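Local coordinates for protein 8-amino-8-demethylriboflavin N,N-dimethyltransferase (Streptomyces davawensis, PDB 4D7K) that catalyses the S-adenosyl methionine-dependent double N-methylation of 8-amino-8-demethyl-D-riboflavin, the last two steps in making the antibiotic roseoflavin, at residues Ala27-Leu30 with Tyr31-Lys35; Thr126-Ala130 with Phe131-His135; Glu137-Tyr140 with Asp141-Arg145; Leu298-Asp301 with Met302-Val306. All blocks are in the same frame, centred on the assembly; numbering follows the deposited sequence.

Interaction 1 (Ala27-Leu30 with Tyr31-Lys35)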
loop_
_atom_site.group_PDB
_atom_site.type_symbol
_atom_site.label_atom_id
_atom_site.label_comp_id
_atom_site.label_asym_id
_atom_site.label_seq_id
_atom_site.Cartn_x
_atom_site.Cartn_y
_atom_site.Cartn_z
ATOM N N ALA A 27 4.247 -2.166 2.923
ATOM C CA ALA A 27 4.535 -0.742 3.089
ATOM C C ALA A 27 4.661 -0.377 4.559
ATOM O O ALA A 27 5.529 0.411 4.945
ATOM C CB ALA A 27 3.460 0.104 2.433
ATOM N N PHE A 28 3.789 -0.957 5.374
ATOM C CA PHE A 28 3.798 -0.699 6.804
ATOM C C PHE A 28 5.008 -1.332 7.464
ATOM O O PHE A 28 5.582 -0.763 8.393
ATOM C CB PHE A 28 2.517 -1.214 7.459
ATOM C CG PHE A 28 1.344 -0.294 7.295
ATOM C CD1 PHE A 28 1.311 0.923 7.953
ATOM C CD2 PHE A 28 0.275 -0.649 6.491
ATOM C CE1 PHE A 28 0.230 1.778 7.807
ATOM C CE2 PHE A 28 -0.813 0.195 6.344
ATOM C CZ PHE A 28 -0.836 1.411 7.001
ATOM N N VAL A 29 5.393 -2.511 6.977
ATOM C CA VAL A 29 6.564 -3.215 7.486
ATOM C C VAL A 29 7.840 -2.416 7.249
ATOM O O VAL A 29 8.691 -2.307 8.132
ATOM C CB VAL A 29 6.690 -4.609 6.834
ATOM C CG1 VAL A 29 8.108 -5.164 6.969
ATOM C CG2 VAL A 29 5.672 -5.554 7.442
ATOM N N LEU A 30 7.965 -1.847 6.055
ATOM C CA LEU A 30 9.141 -1.067 5.701
ATOM C C LEU A 30 9.190 0.250 6.479
ATOM O O LEU A 30 10.268 0.743 6.818
ATOM C CB LEU A 30 9.161 -0.803 4.198
ATOM C CG LEU A 30 9.210 -2.039 3.295
ATOM C CD1 LEU A 30 9.051 -1.638 1.845
ATOM C CD2 LEU A 30 10.514 -2.770 3.500
ATOM N N TYR A 31 8.017 0.809 6.760
ATOM C CA TYR A 31 7.917 2.017 7.573
ATOM C C TYR A 31 8.452 1.759 8.983
ATOM O O TYR A 31 9.317 2.484 9.474
ATOM C CB TYR A 31 6.463 2.504 7.638
ATOM C CG TYR A 31 6.230 3.625 8.633
ATOM C CD1 TYR A 31 6.585 4.934 8.331
ATOM C CD2 TYR A 31 5.660 3.371 9.875
ATOM C CE1 TYR A 31 6.370 5.962 9.238
ATOM C CE2 TYR A 31 5.446 4.396 10.792
ATOM C CZ TYR A 31 5.803 5.686 10.468
ATOM O OH TYR A 31 5.594 6.706 11.367
ATOM N N ALA A 32 7.939 0.711 9.618
ATOM C CA ALA A 32 8.302 0.403 10.995
ATOM C C ALA A 32 9.781 0.056 11.098
ATOM O O ALA A 32 10.452 0.447 12.055
ATOM C CB ALA A 32 7.443 -0.729 11.532
ATOM N N VAL A 33 10.287 -0.660 10.100
ATOM C CA VAL A 33 11.701 -1.015 10.050
ATOM C C VAL A 33 12.574 0.240 9.984
ATOM O O VAL A 33 13.574 0.362 10.697
ATOM C CB VAL A 33 12.008 -1.935 8.841
ATOM C CG1 VAL A 33 13.490 -1.893 8.492
ATOM C CG2 VAL A 33 11.541 -3.367 9.119
ATOM N N ALA A 34 12.184 1.182 9.135
ATOM C CA ALA A 34 12.943 2.411 8.984
ATOM C C ALA A 34 12.854 3.295 10.233
ATOM O O ALA A 34 13.856 3.881 10.645
ATOM C CB ALA A 34 12.472 3.171 7.755
ATOM N N LYS A 35 11.668 3.384 10.836
ATOM C CA LYS A 35 11.471 4.232 12.016
ATOM C C LYS A 35 12.264 3.718 13.215
ATOM O O LYS A 35 12.659 4.488 14.082
ATOM C CB LYS A 35 9.987 4.330 12.387
ATOM C CG LYS A 35 9.102 4.979 11.327
ATOM C CD LYS A 35 9.529 6.401 11.007
ATOM C CE LYS A 35 9.277 7.330 12.182
ATOM N NZ LYS A 35 9.540 8.740 11.794
#

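Interaction 2 (Thr126-Ala130 with Phe131-His135)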
loop_
_atom_site.group_PDB
_atom_site.type_symbol
_atom_site.label_atom_id
_atom_site.label_comp_id
_atom_site.label_asym_id
_atom_site.label_seq_id
_atom_site.Cartn_x
_atom_site.Cartn_y
_atom_site.Cartn_z
ATOM N N THR A 126 -15.862 17.589 -0.418
ATOM C CA THR A 126 -15.836 18.975 0.046
ATOM C C THR A 126 -15.194 19.929 -0.957
ATOM O O THR A 126 -15.720 21.008 -1.221
ATOM C CB THR A 126 -15.084 19.101 1.383
ATOM O OG1 THR A 126 -15.659 18.203 2.341
ATOM C CG2 THR A 126 -15.168 20.518 1.909
ATOM N N GLY A 127 -14.053 19.533 -1.509
ATOM C CA GLY A 127 -13.324 20.398 -2.418
ATOM C C GLY A 127 -12.055 20.908 -1.769
ATOM O O GLY A 127 -11.223 21.544 -2.414
ATOM N N VAL A 128 -11.914 20.625 -0.479
ATOM C CA VAL A 128 -10.723 20.996 0.272
ATOM C C VAL A 128 -9.679 19.882 0.190
ATOM O O VAL A 128 -10.025 18.701 0.276
ATOM C CB VAL A 128 -11.071 21.290 1.747
ATOM C CG1 VAL A 128 -9.818 21.621 2.546
ATOM C CG2 VAL A 128 -12.085 22.428 1.834
ATOM N N PRO A 129 -8.404 20.248 -0.024
ATOM C CA PRO A 129 -7.315 19.270 0.069
ATOM C C PRO A 129 -7.425 18.466 1.359
ATOM O O PRO A 129 -7.696 19.041 2.416
ATOM C CB PRO A 129 -6.045 20.135 0.054
ATOM C CG PRO A 129 -6.520 21.579 -0.123
ATOM C CD PRO A 129 -7.942 21.535 -0.565
ATOM N N ALA A 130 -7.237 17.155 1.262
ATOM C CA ALA A 130 -7.498 16.251 2.377
ATOM C C ALA A 130 -6.668 16.573 3.619
ATOM O O ALA A 130 -7.175 16.500 4.740
ATOM C CB ALA A 130 -7.256 14.821 1.946
ATOM N N PHE A 131 -5.405 16.937 3.417
ATOM C CA PHE A 131 -4.512 17.236 4.531
ATOM C C PHE A 131 -5.050 18.389 5.374
ATOM O O PHE A 131 -4.923 18.386 6.599
ATOM C CB PHE A 131 -3.104 17.564 4.022
ATOM C CG PHE A 131 -2.072 17.682 5.116
ATOM C CD1 PHE A 131 -1.895 18.874 5.803
ATOM C CD2 PHE A 131 -1.273 16.599 5.449
ATOM C CE1 PHE A 131 -0.949 18.983 6.809
ATOM C CE2 PHE A 131 -0.324 16.698 6.449
ATOM C CZ PHE A 131 -0.159 17.894 7.134
ATOM N N GLN A 132 -5.666 19.366 4.718
ATOM C CA GLN A 132 -6.162 20.549 5.415
ATOM C C GLN A 132 -7.500 20.306 6.109
ATOM O O GLN A 132 -8.012 21.185 6.801
ATOM C CB GLN A 132 -6.289 21.721 4.443
ATOM C CG GLN A 132 -4.982 22.110 3.776
ATOM C CD GLN A 132 -5.130 23.301 2.851
ATOM O OE1 GLN A 132 -6.089 24.069 2.958
ATOM N NE2 GLN A 132 -4.185 23.456 1.931
ATOM N N LEU A 133 -8.071 19.122 5.923
ATOM C CA LEU A 133 -9.310 18.770 6.608
ATOM C C LEU A 133 -9.024 18.303 8.031
ATOM O O LEU A 133 -9.770 18.617 8.957
ATOM C CB LEU A 133 -10.073 17.685 5.841
ATOM C CG LEU A 133 -10.839 18.117 4.589
ATOM C CD1 LEU A 133 -11.583 16.938 3.992
ATOM C CD2 LEU A 133 -11.805 19.246 4.906
ATOM N N ARG A 134 -7.941 17.552 8.200
ATOM C CA ARG A 134 -7.577 17.015 9.506
ATOM C C ARG A 134 -6.602 17.943 10.225
ATOM O O ARG A 134 -6.484 17.911 11.451
ATOM C CB ARG A 134 -6.981 15.610 9.359
ATOM C CG ARG A 134 -6.510 14.980 10.666
ATOM C CD ARG A 134 -6.636 13.466 10.657
ATOM N NE ARG A 134 -8.018 13.040 10.861
ATOM C CZ ARG A 134 -8.855 12.723 9.880
ATOM N NH1 ARG A 134 -8.446 12.775 8.620
ATOM N NH2 ARG A 134 -10.097 12.349 10.160
ATOM N N HIS A 135 -5.915 18.785 9.461
ATOM C CA HIS A 135 -5.000 19.758 10.046
ATOM C C HIS A 135 -5.470 21.189 9.777
ATOM O O HIS A 135 -6.063 21.478 8.745
ATOM C CB HIS A 135 -3.585 19.540 9.512
ATOM C CG HIS A 135 -3.053 18.162 9.761
ATOM N ND1 HIS A 135 -3.260 17.113 8.894
ATOM C CD2 HIS A 135 -2.336 17.659 10.795
ATOM C CE1 HIS A 135 -2.687 16.026 9.371
ATOM N NE2 HIS A 135 -2.117 16.326 10.524
#

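Interaction 3 (Glu137-Tyr140 with Asp141-Arg145)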
loop_
_atom_site.group_PDB
_atom_site.type_symbol
_atom_site.label_atom_id
_atom_site.label_comp_id
_atom_site.label_asym_id
_atom_site.label_seq_id
_atom_site.Cartn_x
_atom_site.Cartn_y
_atom_site.Cartn_z
ATOM N N GLU A 137 -3.680 23.763 9.253
ATOM C CA GLU A 137 -2.760 24.466 8.363
ATOM C C GLU A 137 -2.511 23.682 7.078
ATOM O O GLU A 137 -2.655 22.462 7.060
ATOM C CB GLU A 137 -1.427 24.715 9.069
ATOM C CG GLU A 137 -1.529 25.509 10.354
ATOM C CD GLU A 137 -0.260 25.428 11.173
ATOM O OE1 GLU A 137 0.433 24.391 11.081
ATOM O OE2 GLU A 137 0.046 26.396 11.902
ATOM N N PRO A 138 -2.128 24.382 5.997
ATOM C CA PRO A 138 -1.653 23.691 4.794
ATOM C C PRO A 138 -0.330 22.974 5.055
ATOM O O PRO A 138 0.312 23.233 6.075
ATOM C CB PRO A 138 -1.484 24.824 3.775
ATOM C CG PRO A 138 -1.349 26.061 4.591
ATOM C CD PRO A 138 -2.190 25.841 5.812
ATOM N N LEU A 139 0.065 22.095 4.137
ATOM C CA LEU A 139 1.197 21.190 4.336
ATOM C C LEU A 139 2.498 21.888 4.725
ATOM O O LEU A 139 3.165 21.478 5.674
ATOM C CB LEU A 139 1.429 20.362 3.069
ATOM C CG LEU A 139 2.647 19.433 3.084
ATOM C CD1 LEU A 139 2.507 18.330 4.130
ATOM C CD2 LEU A 139 2.885 18.845 1.707
ATOM N N TYR A 140 2.859 22.935 3.991
ATOM C CA TYR A 140 4.140 23.598 4.204
ATOM C C TYR A 140 4.194 24.340 5.539
ATOM O O TYR A 140 5.215 24.308 6.227
ATOM C CB TYR A 140 4.434 24.551 3.046
ATOM C CG TYR A 140 4.299 23.891 1.692
ATOM C CD1 TYR A 140 5.310 23.080 1.189
ATOM C CD2 TYR A 140 3.156 24.067 0.920
ATOM C CE1 TYR A 140 5.190 22.468 -0.046
ATOM C CE2 TYR A 140 3.027 23.460 -0.320
ATOM C CZ TYR A 140 4.046 22.663 -0.796
ATOM O OH TYR A 140 3.922 22.058 -2.026
ATOM N N ASP A 141 3.099 25.000 5.907
ATOM C CA ASP A 141 3.003 25.653 7.210
ATOM C C ASP A 141 3.142 24.621 8.322
ATOM O O ASP A 141 3.775 24.872 9.348
ATOM C CB ASP A 141 1.673 26.398 7.359
ATOM C CG ASP A 141 1.600 27.651 6.509
ATOM O OD1 ASP A 141 2.352 27.755 5.519
ATOM O OD2 ASP A 141 0.778 28.534 6.834
ATOM N N PHE A 142 2.535 23.459 8.105
ATOM C CA PHE A 142 2.591 22.352 9.052
ATOM C C PHE A 142 4.020 21.858 9.237
ATOM O O PHE A 142 4.492 21.691 10.360
ATOM C CB PHE A 142 1.691 21.210 8.567
ATOM C CG PHE A 142 1.721 19.990 9.443
ATOM C CD1 PHE A 142 0.832 19.860 10.498
ATOM C CD2 PHE A 142 2.619 18.964 9.201
ATOM C CE1 PHE A 142 0.847 18.737 11.297
ATOM C CE2 PHE A 142 2.643 17.840 9.999
ATOM C CZ PHE A 142 1.756 17.724 11.047
ATOM N N LEU A 143 4.701 21.622 8.121
ATOM C CA LEU A 143 6.055 21.088 8.140
ATOM C C LEU A 143 7.055 22.089 8.710
ATOM O O LEU A 143 8.088 21.700 9.253
ATOM C CB LEU A 143 6.474 20.672 6.730
ATOM C CG LEU A 143 5.709 19.488 6.140
ATOM C CD1 LEU A 143 6.095 19.269 4.691
ATOM C CD2 LEU A 143 5.958 18.232 6.963
ATOM N N ALA A 144 6.736 23.375 8.591
ATOM C CA ALA A 144 7.630 24.440 9.036
ATOM C C ALA A 144 7.817 24.443 10.554
ATOM O O ALA A 144 8.887 24.797 11.053
ATOM C CB ALA A 144 7.110 25.790 8.563
ATOM N N ARG A 145 6.777 24.042 11.281
ATOM C CA ARG A 145 6.825 23.961 12.743
ATOM C C ARG A 145 7.952 23.055 13.247
ATOM O O ARG A 145 8.237 22.021 12.646
ATOM C CB ARG A 145 5.484 23.460 13.282
ATOM C CG ARG A 145 4.313 24.403 13.044
ATOM C CD ARG A 145 3.005 23.764 13.491
ATOM N NE ARG A 145 1.876 24.686 13.407
ATOM C CZ ARG A 145 1.388 25.366 14.439
ATOM N NH1 ARG A 145 1.928 25.228 15.643
ATOM N NH2 ARG A 145 0.357 26.184 14.268
#

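Interaction 4 (Leu298-Asp301 with Met302-Val306)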
loop_
_atom_site.group_PDB
_atom_site.type_symbol
_atom_site.label_atom_id
_atom_site.label_comp_id
_atom_site.label_asym_id
_atom_site.label_seq_id
_atom_site.Cartn_x
_atom_site.Cartn_y
_atom_site.Cartn_z
ATOM N N LEU A 298 -0.607 9.455 -9.746
ATOM C CA LEU A 298 0.193 10.328 -8.887
ATOM C C LEU A 298 -0.471 11.676 -8.615
ATOM O O LEU A 298 -0.059 12.396 -7.708
ATOM C CB LEU A 298 1.578 10.566 -9.494
ATOM C CG LEU A 298 2.545 9.385 -9.603
ATOM C CD1 LEU A 298 3.911 9.885 -10.050
ATOM C CD2 LEU A 298 2.660 8.620 -8.287
ATOM N N ASP A 299 -1.492 12.024 -9.393
ATOM C CA ASP A 299 -2.232 13.258 -9.138
ATOM C C ASP A 299 -2.982 13.161 -7.811
ATOM O O ASP A 299 -3.450 14.168 -7.276
ATOM C CB ASP A 299 -3.210 13.565 -10.275
ATOM C CG ASP A 299 -3.798 14.975 -10.176
ATOM O OD1 ASP A 299 -3.112 15.874 -9.646
ATOM O OD2 ASP A 299 -4.941 15.189 -10.626
ATOM N N LEU A 300 -3.098 11.939 -7.298
ATOM C CA LEU A 300 -3.661 11.683 -5.976
ATOM C C LEU A 300 -2.933 12.482 -4.899
ATOM O O LEU A 300 -3.563 13.067 -4.016
ATOM C CB LEU A 300 -3.584 10.196 -5.643
ATOM C CG LEU A 300 -4.363 9.787 -4.400
ATOM C CD1 LEU A 300 -5.832 9.681 -4.755
ATOM C CD2 LEU A 300 -3.832 8.490 -3.813
ATOM N N ASP A 301 -1.604 12.487 -4.981
ATOM C CA ASP A 301 -0.756 13.237 -4.056
ATOM C C ASP A 301 -1.136 14.713 -4.016
ATOM O O ASP A 301 -1.247 15.306 -2.946
ATOM C CB ASP A 301 0.717 13.095 -4.446
ATOM C CG ASP A 301 1.256 11.694 -4.206
ATOM O OD1 ASP A 301 0.721 10.978 -3.332
ATOM O OD2 ASP A 301 2.227 11.310 -4.890
ATOM N N MET A 302 -1.333 15.296 -5.193
ATOM C CA MET A 302 -1.740 16.690 -5.307
ATOM C C MET A 302 -3.101 16.902 -4.666
ATOM O O MET A 302 -3.341 17.916 -4.021
ATOM C CB MET A 302 -1.780 17.113 -6.775
ATOM C CG MET A 302 -0.492 16.837 -7.523
ATOM S SD MET A 302 0.674 18.191 -7.348
ATOM C CE MET A 302 -0.185 19.450 -8.299
ATOM N N LEU A 303 -3.984 15.928 -4.845
ATOM C CA LEU A 303 -5.346 16.010 -4.330
ATOM C C LEU A 303 -5.375 15.918 -2.807
ATOM O O LEU A 303 -6.181 16.573 -2.150
ATOM C CB LEU A 303 -6.196 14.896 -4.945
ATOM C CG LEU A 303 -7.700 15.108 -5.084
ATOM C CD1 LEU A 303 -8.221 14.247 -6.214
ATOM C CD2 LEU A 303 -8.408 14.756 -3.792
ATOM N N VAL A 304 -4.493 15.094 -2.255
ATOM C CA VAL A 304 -4.465 14.846 -0.822
ATOM C C VAL A 304 -3.697 15.932 -0.066
ATOM O O VAL A 304 -4.146 16.412 0.974
ATOM C CB VAL A 304 -3.834 13.468 -0.514
ATOM C CG1 VAL A 304 -3.563 13.316 0.968
ATOM C CG2 VAL A 304 -4.734 12.342 -1.020
ATOM N N LEU A 305 -2.550 16.332 -0.608
ATOM C CA LEU A 305 -1.603 17.152 0.144
ATOM C C LEU A 305 -1.775 18.647 -0.070
ATOM O O LEU A 305 -1.884 19.402 0.892
ATOM C CB LEU A 305 -0.167 16.757 -0.208
ATOM C CG LEU A 305 0.272 15.349 0.199
ATOM C CD1 LEU A 305 1.657 15.047 -0.345
ATOM C CD2 LEU A 305 0.241 15.192 1.713
ATOM N N VAL A 306 -1.793 19.076 -1.327
ATOM C CA VAL A 306 -1.780 20.504 -1.624
ATOM C C VAL A 306 -3.038 20.994 -2.336
ATOM O O VAL A 306 -3.905 20.207 -2.714
ATOM C CB VAL A 306 -0.561 20.869 -2.474
ATOM C CG1 VAL A 306 0.714 20.548 -1.715
ATOM C CG2 VAL A 306 -0.603 20.123 -3.789
#

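Interaction 1 (Ala27-Leu30 with Tyr31-Lys35)
Val33 turns CG1 anti to its backbone N (chi1 159°). This leaves CG2 beside that N and facing Val29, one helical turn back. Val33 CG2 lies 3.2 Å from Val29 O and 4.4 Å from Val29 CG1, so the two valines form a loose apolar pair along one side of the helix. In Tyr31, too, CG is anti to the backbone N (Tyr31 chi1 171°). The torsion swings the ring away from Ala27-Leu30, while Tyr31 CB rests 3.5 Å from Phe28 O. Lys35 CG lies over one face of the Tyr31 ring, 3.4 Å above its plane and offset toward the rim. The two side chains run on to a common acidic patch. Tyr31 OH is hydrogen-bonded to Glu110, and Lys35 NZ forms salt bridges with Glu110, Glu150 and Glu154. The backbone is plain alpha helix: Ala32 N donates to Phe28 O at 3.0 Å, and Val33 N donates to Val29 O at 3.0 Å. Phe28 carries the packing outward to Tyr117 of the second subunit, their ring planes about 40° apart. This is a buried i to i+4 contact near the end of the long helix 13-35, in the dimerisation domain of the O-methyltransferase fold.

Interaction 2 (Thr126-Ala130 with Phe131-His135)
Val128 packs on Leu133, and Pro129 packs on Gln132, where the loop after helix 120-126 turns into the short helix 131-134. The tight part is the turn itself. Leu133 N donates to Ala130 O at 3.0 Å, but it approaches from above the carbonyl plane, 63° out of it. A weak bond joins Gln132 N to Pro129 O at 3.1 Å. Both bonds span three residues, so the chain is wound tightly here. Ala130 is buried in this turn, and its side chain touches Ser123 of helix 120-126.

The other side is looser and partly exposed. Leu133 CD2 meets Val128 CB at 3.8 Å. The Gln132 side chain stretches out beyond CG and lays its amide against the Pro129 ring, with NE2 3.6 Å from Pro129 CG. Arg134 lies further out and reaches Asp119 in a salt bridge.

His135 closes the helix. Its ND1 lies over the centre of the Phe131 ring, 3.5 Å above the plane. Phe131 CZ lies over one face of the imidazole and Arg134 CG over the other. ND1 donates to a lone pair of Phe131 O at 3.1 Å, in the carbonyl plane, and the oxygen lies in the plane of the imidazole. His135 N donates to the same oxygen. Two donors thus grip Phe131 O, and the ND1 bond implies a hydrogen on this nitrogen and a fixed rotation of the imidazole.

Interaction 3 (Glu137-Tyr140 with Asp141-Arg145)
The guanidinium group of Arg145 meets the carboxylate of Glu137 edge-on, with Glu137 CD in the guanidinium plane and the two planes 39° apart. The Phe142 ring sits on the buried side: His148 stacks on it, and His135 and Phe131 make edge-to-face contacts with it. Phe142 belongs to the short helix 139-144, which has Pro138 at its N-cap position. The Glu137-Arg145 salt bridge spans this helix and ties the residue before the cap to the residue after the last turn.

Glu137 is extended beyond CG and Arg145 is extended from CG to NE, so the two chains span the length of the helix. Arg145 NE donates to Glu137 OE1 at 2.8 Å, on the syn side of the carboxylate. The second bond, from Arg145 NH2 to Glu137 OE2, is modelled at 2.4 Å. That length is doubtful, although the pairing is clear.

Asp141 lies against the proline, its CG 3.9 Å from Pro138 CG. On the inner side Leu139 CD1 touches Leu143 CD1 at 3.8 Å, and Leu143 continues onto Val151 and Phe155 of helix 149-165. Leu139 has CG anti to its N (176°), which carries its branch across that of Leu143 at an oblique angle. The backbone starts its first full turn where Phe142 N donates to Pro138 O at 3.0 Å.

Interaction 4 (Leu298-Asp301 with Met302-Val306)
Met302 is bent at chi2 (-87°) and chi3 (-69°), and its CB and CG pack against Asp299. Asp299 has CG anti to its backbone N (-169°), and this places OD1 3.4 Å from Met302 CB. The two side chains cross at about a right angle. Asp299 OD2 forms a salt bridge with Arg65 of the second subunit. The CG2 branch of Val304 sits beside its own N and reaches Leu300. Val304 CG2 lies 4.3 Å from Leu300 CG and 3.3 Å from Leu300 O. Asp301 OD1 is hydrogen-bonded to Tyr117 OH and forms a salt bridge with Lys25 of the second subunit. The Asp301 carbonyl serves the helix: Leu305 N donates to Asp301 O at 2.9 Å. Val304 N donates chiefly to Leu300 O, at 2.8 Å, and only weakly to Asp301 O. The helix is kinked at Leu300 and Asp301, whose N atoms have no bond to the turn before; Asp301 N bonds instead to Leu298 O, three residues back, at 3.1 Å. Regular winding resumes as Leu303 N donates to Asp299 O. This is a helix of the methyltransferase domain at the dimer interface, as in the homodimeric O-methyltransferases, packed on helices 111-118 and 120-126 and on the second subunit.

Interactions 2, 3 and 4 form one cluster. The centres of interactions 2 and 4 are about 11 Å apart, and Phe131 N lies 2.8 Å from Val304 O, a probable hydrogen bond. Interactions 2 and 3 touch through Gln132 NE2 and Pro138 CB, 3.5 Å apart. Interaction 3 meets interaction 4 where Tyr140 OH lies 3.6 Å from Val306 CG1. Interaction 1 stands apart, its centre about 22 Å from that of interaction 4 in the same chain. Across the dimer interface interactions 1 and 4 meet: Val29 packs on Leu300 of the second subunit. The Tyr140 side chain lies about 12 Å from that of Asp209, predicted to bind S-adenosyl methionine.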